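Local coordinates for protein uncharacterized RNA methyltransferase pyrab10780 (Pyrococcus abyssi, PDB 2JJQ) that methylates carbon 5 of uridine 54 in tRNA, using S-adenosyl-L-methionine as methyl donor, to form 5-methyluridine, at residues A[115-120]-A[405-410]. Numbering follows the deposited sequence.
Sequences EVEVVP and EIVALD
Methyl CG1 of Val116 lies over one face of the flat peptide joining Val407 to Ala408, 3.7 Å from Ala408 N, while at the edge of that peptide the same N donates to Glu117 O at 2.8 Å, nearly along the C=O axis. The other flat group is the carboxylate of Glu117: its extended chain runs alongside Val407 and sets one face toward Val407 CG1, 4.1 Å from OE1. Val119 N donates to Ala408 O at 2.8 Å, the donor tilted 24° from the carbonyl plane, and Asp410 N to Val119 O at 2.8 Å. Upstream, a water bridges Glu117 N and Ile406 O. In this way strand 117-119, following helix 97-112, joins 403-409 in parallel and adds an eighth strand at the edge of the seven-stranded sheet of the class I methyltransferase fold, where 403-409 has the characteristic antiparallel strand 419-424 on its other side. On one side of the sheet Val118 CG2 meets the methyl of Ala408, beneath helix 97-112. On the other, CG2 of Val119, anti to its own carbonyl carbon, comes 3.7 Å from Val407 CG1, with Leu409 beside it and helix 275-288 covering Val407 and Leu409. Gln277 of that helix also donates to Val119 O, giving this carbonyl two donors. The carboxylate of buried Asp410 is held by a salt bridge to Lys104 and a hydrogen bond to Tyr97, both of helix 97-112.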
loop_
_atom_site.group_PDB
_atom_site.type_symbol
_atom_site.label_atom_id
_atom_site.label_comp_id
_atom_site.label_asym_id
_atom_site.label_seq_id
_atom_site.Cartn_x
_atom_site.Cartn_y
_atom_site.Cartn_z
ATOM N N GLU A 115 -1.551 -24.642 -3.457
ATOM C CA GLU A 115 -2.681 -23.860 -2.955
ATOM C C GLU A 115 -2.264 -22.996 -1.736
ATOM O O GLU A 115 -1.667 -23.497 -0.753
ATOM C CB GLU A 115 -3.784 -24.832 -2.541
ATOM C CG GLU A 115 -5.156 -24.207 -2.418
ATOM C CD GLU A 115 -5.786 -23.979 -3.784
ATOM O OE1 GLU A 115 -5.830 -24.956 -4.583
ATOM O OE2 GLU A 115 -6.241 -22.831 -4.060
ATOM N N VAL A 116 -2.632 -21.725 -1.802
ATOM C CA VAL A 116 -2.425 -20.774 -0.703
ATOM C C VAL A 116 -3.758 -20.127 -0.346
ATOM O O VAL A 116 -4.476 -19.680 -1.213
ATOM C CB VAL A 116 -1.385 -19.713 -1.100
ATOM C CG1 VAL A 116 -1.253 -18.715 0.061
ATOM C CG2 VAL A 116 -0.004 -20.431 -1.403
ATOM N N GLU A 117 -4.132 -20.166 0.927
ATOM C CA GLU A 117 -5.363 -19.518 1.351
ATOM C C GLU A 117 -5.195 -18.001 1.190
ATOM O O GLU A 117 -4.094 -17.436 1.442
ATOM C CB GLU A 117 -5.671 -19.874 2.807
ATOM C CG GLU A 117 -6.778 -19.014 3.432
ATOM C CD GLU A 117 -6.941 -19.227 4.950
ATOM O OE1 GLU A 117 -6.170 -20.010 5.565
ATOM O OE2 GLU A 117 -7.874 -18.589 5.530
ATOM N N VAL A 118 -6.254 -17.327 0.765
ATOM C CA VAL A 118 -6.279 -15.862 0.685
ATOM C C VAL A 118 -7.317 -15.303 1.683
ATOM O O VAL A 118 -8.545 -15.530 1.521
ATOM C CB VAL A 118 -6.581 -15.347 -0.736
ATOM C CG1 VAL A 118 -6.478 -13.822 -0.766
ATOM C CG2 VAL A 118 -5.578 -15.930 -1.766
ATOM N N VAL A 119 -6.852 -14.574 2.681
ATOM C CA VAL A 119 -7.778 -14.014 3.686
ATOM C C VAL A 119 -8.414 -12.738 3.155
ATOM O O VAL A 119 -7.673 -11.824 2.747
ATOM C CB VAL A 119 -7.010 -13.721 4.998
ATOM C CG1 VAL A 119 -7.919 -13.109 6.109
ATOM C CG2 VAL A 119 -6.238 -14.986 5.455
ATOM N N PRO A 120 -9.763 -12.687 3.127
ATOM C CA PRO A 120 -10.487 -11.505 2.634
ATOM C C PRO A 120 -10.195 -10.316 3.494
ATOM O O PRO A 120 -9.948 -10.452 4.709
ATOM C CB PRO A 120 -11.988 -11.894 2.768
ATOM C CG PRO A 120 -12.017 -13.369 3.023
ATOM C CD PRO A 120 -10.684 -13.722 3.641
ATOM N N GLU A 405 4.578 -22.863 6.831
ATOM C CA GLU A 405 3.181 -22.381 6.764
ATOM C C GLU A 405 3.190 -21.170 5.852
ATOM O O GLU A 405 4.174 -20.481 5.771
ATOM C CB GLU A 405 2.684 -21.879 8.099
ATOM C CG GLU A 405 2.009 -22.853 8.976
ATOM C CD GLU A 405 1.559 -22.193 10.256
ATOM O OE1 GLU A 405 0.497 -21.521 10.265
ATOM O OE2 GLU A 405 2.300 -22.327 11.247
ATOM N N ILE A 406 2.081 -20.925 5.172
ATOM C CA ILE A 406 1.976 -19.727 4.316
ATOM C C ILE A 406 0.518 -19.357 4.114
ATOM O O ILE A 406 -0.358 -20.249 3.941
ATOM C CB ILE A 406 2.676 -19.951 2.938
ATOM C CG1 ILE A 406 2.719 -18.670 2.112
ATOM C CG2 ILE A 406 1.963 -21.023 2.131
ATOM C CD1 ILE A 406 3.697 -18.824 0.906
ATOM N N VAL A 407 0.235 -18.054 4.140
ATOM C CA VAL A 407 -1.096 -17.556 3.863
ATOM C C VAL A 407 -0.916 -16.236 3.131
ATOM O O VAL A 407 0.103 -15.601 3.282
ATOM C CB VAL A 407 -1.842 -17.310 5.186
ATOM C CG1 VAL A 407 -3.302 -17.195 4.938
ATOM C CG2 VAL A 407 -1.616 -18.486 6.084
ATOM N N ALA A 408 -1.882 -15.862 2.300
ATOM C CA ALA A 408 -1.917 -14.560 1.645
ATOM C C ALA A 408 -3.035 -13.769 2.278
ATOM O O ALA A 408 -4.060 -14.333 2.671
ATOM C CB ALA A 408 -2.227 -14.692 0.150
ATOM N N LEU A 409 -2.817 -12.483 2.434
ATOM C CA LEU A 409 -3.862 -11.592 3.013
ATOM C C LEU A 409 -4.187 -10.617 1.901
ATOM O O LEU A 409 -3.273 -10.080 1.248
ATOM C CB LEU A 409 -3.385 -10.850 4.249
ATOM C CG LEU A 409 -3.183 -11.777 5.449
ATOM C CD1 LEU A 409 -1.769 -12.261 5.300
ATOM C CD2 LEU A 409 -3.325 -10.952 6.740
ATOM N N ASP A 410 -5.477 -10.449 1.625
ATOM C CA ASP A 410 -5.858 -9.463 0.628
ATOM C C ASP A 410 -5.703 -8.042 1.213
ATOM O O ASP A 410 -6.665 -7.419 1.697
ATOM C CB ASP A 410 -7.268 -9.693 0.072
ATOM C CG ASP A 410 -7.554 -8.759 -1.084
ATOM O OD1 ASP A 410 -6.564 -8.309 -1.695
ATOM O OD2 ASP A 410 -8.716 -8.377 -1.341
HETATM O O HOH W 1 -2.497 -21.288 2.953
#